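Ancylostoma secreted protein 1 (Necator americanus, PDB 3NT8) is a secreted hookworm protein built from two CAP domains and is probably associated with the transition of infective larvae to parasitism. Local coordinates at residues Lys67-Lys71 / Val153-Thr158; Gly31-Asp36 / Gly161-Lys165; Ala100-Trp106 / Leu171-Tyr177. All blocks are in the same frame, centred on the assembly; numbering follows the deposited sequence.

Contact 1. Residues Lys67-Lys71 / Val153-Thr158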
loop_
_atom_site.group_PDB
_atom_site.type_symbol
_atom_site.label_atom_id
_atom_site.label_comp_id
_atom_site.label_asym_id
_atom_site.label_seq_id
_atom_site.Cartn_x
_atom_site.Cartn_y
_atom_site.Cartn_z
ATOM N N LYS A 67 -9.632 -10.711 6.954
ATOM C CA LYS A 67 -8.742 -11.713 6.417
ATOM C C LYS A 67 -7.369 -11.074 6.280
ATOM O O LYS A 67 -7.249 -9.820 6.267
ATOM C CB LYS A 67 -9.257 -12.230 5.078
ATOM C CG LYS A 67 -9.490 -11.179 3.994
ATOM C CD LYS A 67 -9.921 -11.877 2.674
ATOM C CE LYS A 67 -10.097 -10.885 1.523
ATOM N NZ LYS A 67 -10.910 -11.438 0.343
ATOM N N ASN A 68 -6.330 -11.907 6.173
ATOM C CA ASN A 68 -4.939 -11.387 6.048
ATOM C C ASN A 68 -4.549 -10.367 7.160
ATOM O O ASN A 68 -3.824 -9.422 6.930
ATOM C CB ASN A 68 -4.739 -10.746 4.649
ATOM C CG ASN A 68 -5.007 -11.710 3.503
ATOM O OD1 ASN A 68 -4.794 -12.915 3.625
ATOM N ND2 ASN A 68 -5.411 -11.180 2.375
ATOM N N MET A 69 -5.067 -10.522 8.374
ATOM C CA MET A 69 -4.639 -9.647 9.469
ATOM C C MET A 69 -3.408 -10.223 10.084
ATOM O O MET A 69 -3.466 -11.293 10.714
ATOM C CB MET A 69 -5.716 -9.498 10.529
ATOM C CG MET A 69 -5.308 -8.623 11.712
ATOM S SD MET A 69 -5.081 -6.867 11.340
ATOM C CE MET A 69 -6.725 -6.256 10.963
ATOM N N TYR A 70 -2.276 -9.553 9.865
ATOM C CA TYR A 70 -0.961 -10.006 10.385
ATOM C C TYR A 70 -0.656 -9.645 11.858
ATOM O O TYR A 70 -0.990 -8.550 12.366
ATOM C CB TYR A 70 0.208 -9.603 9.447
ATOM C CG TYR A 70 0.310 -10.487 8.230
ATOM C CD1 TYR A 70 1.327 -11.449 8.140
ATOM C CD2 TYR A 70 -0.672 -10.468 7.247
ATOM C CE1 TYR A 70 1.402 -12.310 7.103
ATOM C CE2 TYR A 70 -0.593 -11.325 6.151
ATOM C CZ TYR A 70 0.428 -12.219 6.075
ATOM O OH TYR A 70 0.453 -13.057 4.972
ATOM N N LYS A 71 -0.069 -10.615 12.531
ATOM C CA LYS A 71 0.429 -10.457 13.893
ATOM C C LYS A 71 1.690 -9.651 13.737
ATOM O O LYS A 71 2.468 -9.929 12.832
ATOM C CB LYS A 71 0.774 -11.810 14.470
ATOM C CG LYS A 71 1.145 -11.785 15.931
ATOM C CD LYS A 71 1.328 -13.215 16.477
ATOM C CE LYS A 71 1.616 -13.136 18.043
ATOM N NZ LYS A 71 2.071 -14.427 18.635
ATOM N N VAL A 153 -3.977 -0.920 13.324
ATOM C CA VAL A 153 -4.860 -1.967 12.829
ATOM C C VAL A 153 -4.458 -2.443 11.448
ATOM O O VAL A 153 -4.933 -3.520 11.000
ATOM C CB VAL A 153 -6.387 -1.516 12.879
ATOM C CG1 VAL A 153 -6.757 -0.751 11.669
ATOM C CG2 VAL A 153 -7.316 -2.677 12.966
ATOM N N TYR A 154 -3.590 -1.685 10.755
ATOM C CA TYR A 154 -3.355 -1.941 9.349
ATOM C C TYR A 154 -2.896 -3.347 9.045
ATOM O O TYR A 154 -1.834 -3.760 9.458
ATOM C CB TYR A 154 -2.369 -0.905 8.756
ATOM C CG TYR A 154 -2.288 -0.952 7.243
ATOM C CD1 TYR A 154 -3.420 -0.688 6.460
ATOM C CD2 TYR A 154 -1.093 -1.273 6.600
ATOM C CE1 TYR A 154 -3.353 -0.745 5.034
ATOM C CE2 TYR A 154 -1.017 -1.303 5.240
ATOM C CZ TYR A 154 -2.147 -1.062 4.457
ATOM O OH TYR A 154 -2.001 -1.113 3.097
ATOM N N SER A 155 -3.660 -4.061 8.254
ATOM C CA SER A 155 -3.494 -5.515 8.130
ATOM C C SER A 155 -2.159 -5.972 7.559
ATOM O O SER A 155 -1.686 -7.006 8.000
ATOM C CB SER A 155 -4.668 -6.085 7.372
ATOM O OG SER A 155 -4.696 -5.680 6.023
ATOM N N GLU A 156 -1.532 -5.225 6.631
ATOM C CA GLU A 156 -0.297 -5.671 6.008
ATOM C C GLU A 156 0.916 -5.374 6.845
ATOM O O GLU A 156 2.006 -5.849 6.535
ATOM C CB GLU A 156 -0.068 -5.019 4.611
ATOM C CG GLU A 156 -1.149 -5.223 3.655
ATOM C CD GLU A 156 -0.782 -4.729 2.257
ATOM O OE1 GLU A 156 -1.766 -4.424 1.572
ATOM O OE2 GLU A 156 0.438 -4.602 1.882
ATOM N N THR A 157 0.756 -4.567 7.880
ATOM C CA THR A 157 1.887 -4.311 8.822
ATOM C C THR A 157 2.309 -5.599 9.504
ATOM O O THR A 157 1.477 -6.371 9.926
ATOM C CB THR A 157 1.492 -3.262 9.873
ATOM O OG1 THR A 157 1.116 -2.076 9.158
ATOM C CG2 THR A 157 2.631 -2.909 10.782
ATOM N N THR A 158 3.606 -5.816 9.607
ATOM C CA THR A 158 4.157 -6.987 10.257
ATOM C C THR A 158 5.154 -6.625 11.388
ATOM O O THR A 158 5.458 -7.470 12.243
ATOM C CB THR A 158 4.931 -7.829 9.219
ATOM O OG1 THR A 158 5.926 -7.000 8.598
ATOM C CG2 THR A 158 3.959 -8.394 8.135
HETATM O O HOH W 1 -6.601 -7.305 4.976
HETATM O O HOH W 2 -2.635 -8.005 4.663
#

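Contact 2. Residues Gly31-Asp36 / Gly161-Lys165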
loop_
_atom_site.group_PDB
_atom_site.type_symbol
_atom_site.label_atom_id
_atom_site.label_comp_id
_atom_site.label_asym_id
_atom_site.label_seq_id
_atom_site.Cartn_x
_atom_site.Cartn_y
_atom_site.Cartn_z
ATOM N N GLY A 31 16.322 1.931 27.496
ATOM C CA GLY A 31 15.306 3.007 27.599
ATOM C C GLY A 31 13.959 2.433 28.061
ATOM O O GLY A 31 13.198 3.066 28.836
ATOM N N ILE A 32 13.656 1.215 27.618
ATOM C CA ILE A 32 12.421 0.573 28.104
ATOM C C ILE A 32 12.770 -0.836 28.563
ATOM O O ILE A 32 13.887 -1.298 28.252
ATOM C CB ILE A 32 11.300 0.624 27.069
ATOM C CG1 ILE A 32 11.734 -0.021 25.731
ATOM C CG2 ILE A 32 10.916 2.122 26.820
ATOM C CD1 ILE A 32 10.491 -0.257 24.725
ATOM N N THR A 33 11.873 -1.465 29.352
ATOM C CA THR A 33 12.087 -2.878 29.744
ATOM C C THR A 33 11.426 -3.932 28.812
ATOM O O THR A 33 10.590 -3.595 28.001
ATOM C CB THR A 33 11.628 -3.136 31.161
ATOM O OG1 THR A 33 10.191 -3.121 31.189
ATOM C CG2 THR A 33 12.170 -2.031 32.063
ATOM N N ASP A 34 11.756 -5.217 28.988
ATOM C CA ASP A 34 11.044 -6.277 28.235
ATOM C C ASP A 34 9.592 -6.311 28.565
ATOM O O ASP A 34 8.760 -6.596 27.697
ATOM C CB ASP A 34 11.672 -7.646 28.399
ATOM C CG ASP A 34 12.900 -7.801 27.541
ATOM O OD1 ASP A 34 13.229 -6.824 26.806
ATOM O OD2 ASP A 34 13.560 -8.865 27.626
ATOM N N SER A 35 9.286 -5.961 29.797
ATOM C CA SER A 35 7.931 -5.958 30.259
ATOM C C SER A 35 7.140 -4.883 29.523
ATOM O O SER A 35 5.941 -5.042 29.251
ATOM C CB SER A 35 7.908 -5.723 31.779
ATOM O OG SER A 35 6.578 -5.693 32.162
ATOM N N ASP A 36 7.825 -3.784 29.202
ATOM C CA ASP A 36 7.259 -2.721 28.391
ATOM C C ASP A 36 7.079 -3.175 26.958
ATOM O O ASP A 36 6.068 -2.903 26.373
ATOM C CB ASP A 36 8.184 -1.507 28.387
ATOM C CG ASP A 36 8.304 -0.857 29.767
ATOM O OD1 ASP A 36 7.382 -0.975 30.595
ATOM O OD2 ASP A 36 9.318 -0.195 29.982
ATOM N N GLY A 161 7.756 -1.123 16.545
ATOM C CA GLY A 161 8.819 -0.607 17.421
ATOM C C GLY A 161 8.314 0.530 18.287
ATOM O O GLY A 161 7.854 1.555 17.763
ATOM N N CYS A 162 8.373 0.355 19.606
ATOM C CA CYS A 162 7.886 1.423 20.494
ATOM C C CYS A 162 8.938 1.764 21.582
ATOM O O CYS A 162 9.772 0.899 21.921
ATOM C CB CYS A 162 6.537 1.076 21.156
ATOM S SG CYS A 162 5.181 0.397 20.186
ATOM N N ALA A 163 8.836 2.991 22.126
ATOM C CA ALA A 163 9.691 3.508 23.164
ATOM C C ALA A 163 9.015 4.711 23.863
ATOM O O ALA A 163 8.192 5.363 23.242
ATOM C CB ALA A 163 11.087 3.906 22.543
ATOM N N TYR A 164 9.286 4.948 25.158
ATOM C CA TYR A 164 8.923 6.210 25.835
ATOM C C TYR A 164 10.214 6.907 26.334
ATOM O O TYR A 164 11.259 6.291 26.351
ATOM C CB TYR A 164 7.903 6.029 26.956
ATOM C CG TYR A 164 8.356 5.050 28.020
ATOM C CD1 TYR A 164 9.400 5.374 28.924
ATOM C CD2 TYR A 164 7.813 3.794 28.076
ATOM C CE1 TYR A 164 9.850 4.454 29.869
ATOM C CE2 TYR A 164 8.254 2.863 29.002
ATOM C CZ TYR A 164 9.282 3.202 29.896
ATOM O OH TYR A 164 9.727 2.285 30.795
ATOM N N LYS A 165 10.151 8.214 26.610
ATOM C CA LYS A 165 11.235 8.963 27.231
ATOM C C LYS A 165 10.653 9.966 28.195
ATOM O O LYS A 165 9.760 10.692 27.810
ATOM C CB LYS A 165 12.042 9.698 26.183
ATOM C CG LYS A 165 13.285 10.386 26.689
ATOM C CD LYS A 165 14.343 9.435 27.200
ATOM C CE LYS A 165 15.563 10.307 27.625
ATOM N NZ LYS A 165 16.823 9.546 27.984
HETATM O O HOH W 3 13.255 5.786 28.432
#

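Contact 3. Residues Ala100-Trp106 / Leu171-Tyr177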
loop_
_atom_site.group_PDB
_atom_site.type_symbol
_atom_site.label_atom_id
_atom_site.label_comp_id
_atom_site.label_asym_id
_atom_site.label_seq_id
_atom_site.Cartn_x
_atom_site.Cartn_y
_atom_site.Cartn_z
ATOM N N ALA A 100 5.559 4.389 9.528
ATOM C CA ALA A 100 4.561 5.330 10.009
ATOM C C ALA A 100 4.741 5.496 11.546
ATOM O O ALA A 100 5.278 4.638 12.207
ATOM C CB ALA A 100 3.186 4.813 9.661
ATOM N N GLN A 101 4.297 6.609 12.089
ATOM C CA GLN A 101 4.514 6.896 13.475
ATOM C C GLN A 101 3.259 7.366 14.210
ATOM O O GLN A 101 2.511 8.165 13.713
ATOM C CB GLN A 101 5.625 7.958 13.633
ATOM C CG GLN A 101 5.914 8.350 15.072
ATOM C CD GLN A 101 7.088 9.309 15.180
ATOM O OE1 GLN A 101 7.539 9.897 14.187
ATOM N NE2 GLN A 101 7.548 9.501 16.370
ATOM N N ASN A 102 3.097 6.850 15.422
ATOM C CA ASN A 102 2.097 7.251 16.366
ATOM C C ASN A 102 2.791 7.891 17.571
ATOM O O ASN A 102 3.806 7.381 18.047
ATOM C CB ASN A 102 1.329 6.019 16.834
ATOM C CG ASN A 102 0.064 5.754 16.033
ATOM O OD1 ASN A 102 -0.317 6.529 15.184
ATOM N ND2 ASN A 102 -0.577 4.618 16.302
ATOM N N THR A 103 2.230 8.985 18.075
ATOM C CA THR A 103 2.891 9.778 19.105
ATOM C C THR A 103 1.888 10.408 20.103
ATOM O O THR A 103 0.709 10.746 19.750
ATOM C CB THR A 103 3.829 10.893 18.477
ATOM O OG1 THR A 103 4.593 11.478 19.527
ATOM C CG2 THR A 103 3.009 11.992 17.805
ATOM N N MET A 104 2.354 10.519 21.349
ATOM C CA MET A 104 1.521 11.025 22.440
ATOM C C MET A 104 2.417 11.712 23.447
ATOM O O MET A 104 3.484 11.209 23.795
ATOM C CB MET A 104 0.766 9.903 23.146
ATOM C CG MET A 104 -0.079 10.327 24.251
ATOM S SD MET A 104 -1.435 11.248 23.612
ATOM C CE MET A 104 -2.294 11.425 25.194
ATOM N N SER A 105 1.939 12.841 23.937
ATOM C CA SER A 105 2.691 13.604 24.915
ATOM C C SER A 105 1.887 13.775 26.206
ATOM O O SER A 105 0.707 14.133 26.174
ATOM C CB SER A 105 3.126 14.949 24.320
ATOM O OG SER A 105 3.862 15.700 25.289
ATOM N N TRP A 106 2.521 13.489 27.345
ATOM C CA TRP A 106 1.905 13.742 28.650
ATOM C C TRP A 106 2.637 14.806 29.450
ATOM O O TRP A 106 3.873 14.922 29.384
ATOM C CB TRP A 106 1.868 12.457 29.482
ATOM C CG TRP A 106 1.179 11.341 28.823
ATOM C CD1 TRP A 106 1.740 10.376 28.030
ATOM C CD2 TRP A 106 -0.203 11.040 28.905
ATOM N NE1 TRP A 106 0.773 9.503 27.592
ATOM C CE2 TRP A 106 -0.428 9.881 28.122
ATOM C CE3 TRP A 106 -1.284 11.633 29.567
ATOM C CZ2 TRP A 106 -1.685 9.304 27.983
ATOM C CZ3 TRP A 106 -2.540 11.064 29.433
ATOM C CH2 TRP A 106 -2.733 9.907 28.638
ATOM N N LEU A 171 6.382 13.478 29.258
ATOM C CA LEU A 171 6.585 12.080 28.844
ATOM C C LEU A 171 6.120 11.901 27.416
ATOM O O LEU A 171 5.015 12.208 27.085
ATOM C CB LEU A 171 5.811 11.112 29.753
ATOM C CG LEU A 171 5.844 9.620 29.357
ATOM C CD1 LEU A 171 7.189 8.961 29.606
ATOM C CD2 LEU A 171 4.830 8.876 30.128
ATOM N N ALA A 172 6.985 11.387 26.572
ATOM C CA ALA A 172 6.544 11.109 25.224
ATOM C C ALA A 172 6.551 9.586 25.061
ATOM O O ALA A 172 7.503 8.907 25.519
ATOM C CB ALA A 172 7.465 11.800 24.216
ATOM N N VAL A 173 5.451 9.068 24.525
ATOM C CA VAL A 173 5.280 7.656 24.214
ATOM C C VAL A 173 4.913 7.528 22.736
ATOM O O VAL A 173 4.077 8.265 22.263
ATOM C CB VAL A 173 4.160 7.025 25.042
ATOM C CG1 VAL A 173 4.114 5.513 24.740
ATOM C CG2 VAL A 173 4.349 7.324 26.554
ATOM N N SER A 174 5.589 6.645 22.017
ATOM C CA SER A 174 5.563 6.647 20.545
ATOM C C SER A 174 5.784 5.213 20.019
ATOM O O SER A 174 6.406 4.432 20.646
ATOM C CB SER A 174 6.589 7.628 19.917
ATOM O OG SER A 174 6.414 7.725 18.472
ATOM N N CYS A 175 5.215 4.903 18.863
ATOM C CA CYS A 175 5.375 3.593 18.212
ATOM C C CYS A 175 5.490 3.922 16.756
ATOM O O CYS A 175 4.850 4.859 16.282
ATOM C CB CYS A 175 4.147 2.659 18.412
ATOM S SG CYS A 175 3.848 1.998 20.043
ATOM N N ILE A 176 6.339 3.150 16.065
ATOM C CA ILE A 176 6.499 3.226 14.619
ATOM C C ILE A 176 6.176 1.874 14.009
ATOM O O ILE A 176 6.285 0.843 14.689
ATOM C CB ILE A 176 7.949 3.651 14.161
ATOM C CG1 ILE A 176 9.016 2.924 14.942
ATOM C CG2 ILE A 176 8.176 5.126 14.269
ATOM C CD1 ILE A 176 10.320 3.030 14.272
ATOM N N TYR A 177 5.771 1.880 12.741
ATOM C CA TYR A 177 5.164 0.690 12.104
ATOM C C TYR A 177 5.670 0.605 10.698
ATOM O O TYR A 177 5.743 1.620 10.039
ATOM C CB TYR A 177 3.626 0.831 12.038
ATOM C CG TYR A 177 2.978 1.104 13.353
ATOM C CD1 TYR A 177 2.321 0.080 14.063
ATOM C CD2 TYR A 177 2.931 2.378 13.861
ATOM C CE1 TYR A 177 1.687 0.360 15.244
ATOM C CE2 TYR A 177 2.285 2.643 15.046
ATOM C CZ TYR A 177 1.657 1.635 15.727
ATOM O OH TYR A 177 1.069 1.855 16.924
#

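Contact 1. Residues Lys67-Lys71 / Val153-Thr158
Ser155 OG faces the carbonyl of Asn68 through solvent: one water sits 2.7 Å from OG and donates to Lys67 O, while a second donates to Asn68 O and meets OG only by a weak bond. Serine suits this spot: its CB lies only 3.5 Å from Asn68 O, which favours a small side chain, and the hydroxyl can meet the waters. The direct link is between backbones: Tyr70 N donates to Ser155 O over 3.2 Å, nearly straight at 161°. That same oxygen lies at the edge of the Tyr70 ring, near its plane. Met69 starts with CG anti to the backbone N (chi1 179°) and then bends twice, a flexible unbranched chain that brings SD to 3.8 Å from Ser155 CA and CE to 3.3 Å from Val153 O. Tyr70 and Thr158 run side by side, and the Thr158 methyl CG2 is 4.0 Å from Tyr70 CD1. Ser155 itself belongs to a type I turn, Tyr154 to Thr157, that follows helix 147-153. Helix 34-52 packs against Met69 through Arg48 and Ala52, and Arg48 NH2 hydrogen-bonds both Tyr70 O and Tyr154 O. Tyr70 OH bonds Ser207 OG and Tyr204 N, while strand 213-215 packs on Met69 and Tyr70.

Contact 2. Residues Gly31-Asp36 / Gly161-Lys165
Tyr164, on a central strand of the first CAP-domain sheet, reaches across to the capping box, Thr33 with Asp36, that starts helix 34-52. From CB the side chain leaves with CG between the backbone N and the carbonyl carbon (chi1 57°), which swings the ring over Ile32. Ile32 CG2 sits over one face, offset toward the rim and nearest CE2 and CZ, a CH-pi contact in which the methyl stands 3.6 Å from the centroid of the Tyr164 ring and only 15° off its normal. CE1 comes to 3.8 Å from Gly31 O, and CE2 passes close to Asp36. At the tip OH donates to Asp36 OD2 over a short 2.6 Å, meeting it on the syn side but tilted well out of the carboxylate plane, with carboxylate and ring planes 70° apart. Tyrosine suits the place because one residue offers a flat apolar face to isoleucine and a hydroxyl to aspartate. OD2 also accepts from Thr33 N, 2.9 Å away, and the two donors arrive from opposite faces of the carboxylate, fixing its rotation; they would probably stabilise its negative charge. Asp36 N donates in turn to Thr33 OG1, closing the box. Branched Ile32 packs on Trp74 and Gln83 as well, and its CD1 presses to 3.1 Å from Cys162 O. A single water donates to both Gly31 O and Tyr164 O, lying 2.9 Å from Tyr164 O.

Contact 3. Residues Ala100-Trp106 / Leu171-Tyr177
Strands 100-106 and 171-177 run antiparallel, their axes 4.6 Å apart at closest and their directions 166° from each other, with pairing unbroken from Ala100-Tyr177 to Trp106-Leu171. This joins the edge strand to a central strand in the four-stranded sheet of a CAP domain, an alpha-beta-alpha sandwich. On the face bearing Gln101 and Ser174, side chains reinforce the backbone. Ser174 OG, anti to its own N (chi1 -173°), donates to Asn102 O over 2.7 Å, while Cys175 N reaches the same oxygen from the opposite face of the carbonyl plane. The extended Gln101 lays NE2 3.0 Å from Ser174 OG, nearly straight and in the amide plane, so the small serine hydroxyl both gives and receives; Gln101 OE1 turns to Ala94 N. The other face, with Asn102, Cys175 and Tyr177, packs on helices 119-127 and 147-153. Asn102 ND2 makes a weak bond of 3.3 Å to Tyr177 OH, amide and ring planes 79° apart. Asn102 OD1 accepts from Asn151 ND2 and its ND2 bonds Ala148 O, so the weak bond to tyrosine is secondary; Tyr177 OH pairs with His44 NE2. At the other end of the pairing Trp106 and Leu171 lie side by side, with Trp106 CD1 4.0 Å from Leu171 CD2; Val173 CG2 lies at the indole edge, and Trp106 NE1 hydrogen-bonds Thr122 OG1. Met104, bent at chi2, carries its methyl CE back over one face of the same indole, 3.6 Å above the ring plane.

From the N terminus the chain passes 31-36, 67-71 and 100-106, then returns through 153-158 (partner of 67-71), 161-165 (partner of 31-36) and 171-177 (partner of 100-106). Contact 1 closes a loop nested inside the longer one closed by contact 2. Contact 3 crosses both, because strand 100-106 lies within those loops while its partner follows them. All three serve the first CAP domain: contact 1 joins the loop before strand 73-74 to the one between helix 147-153 and strand 159-167, beside helix 34-52, contact 2 ties that helix's start to the sheet, and contact 3 adds the edge strand. The Cys162-Cys175 disulfide couples contacts 2 and 3, and Thr157 CG2 packs on Tyr177 CB between contacts 1 and 3.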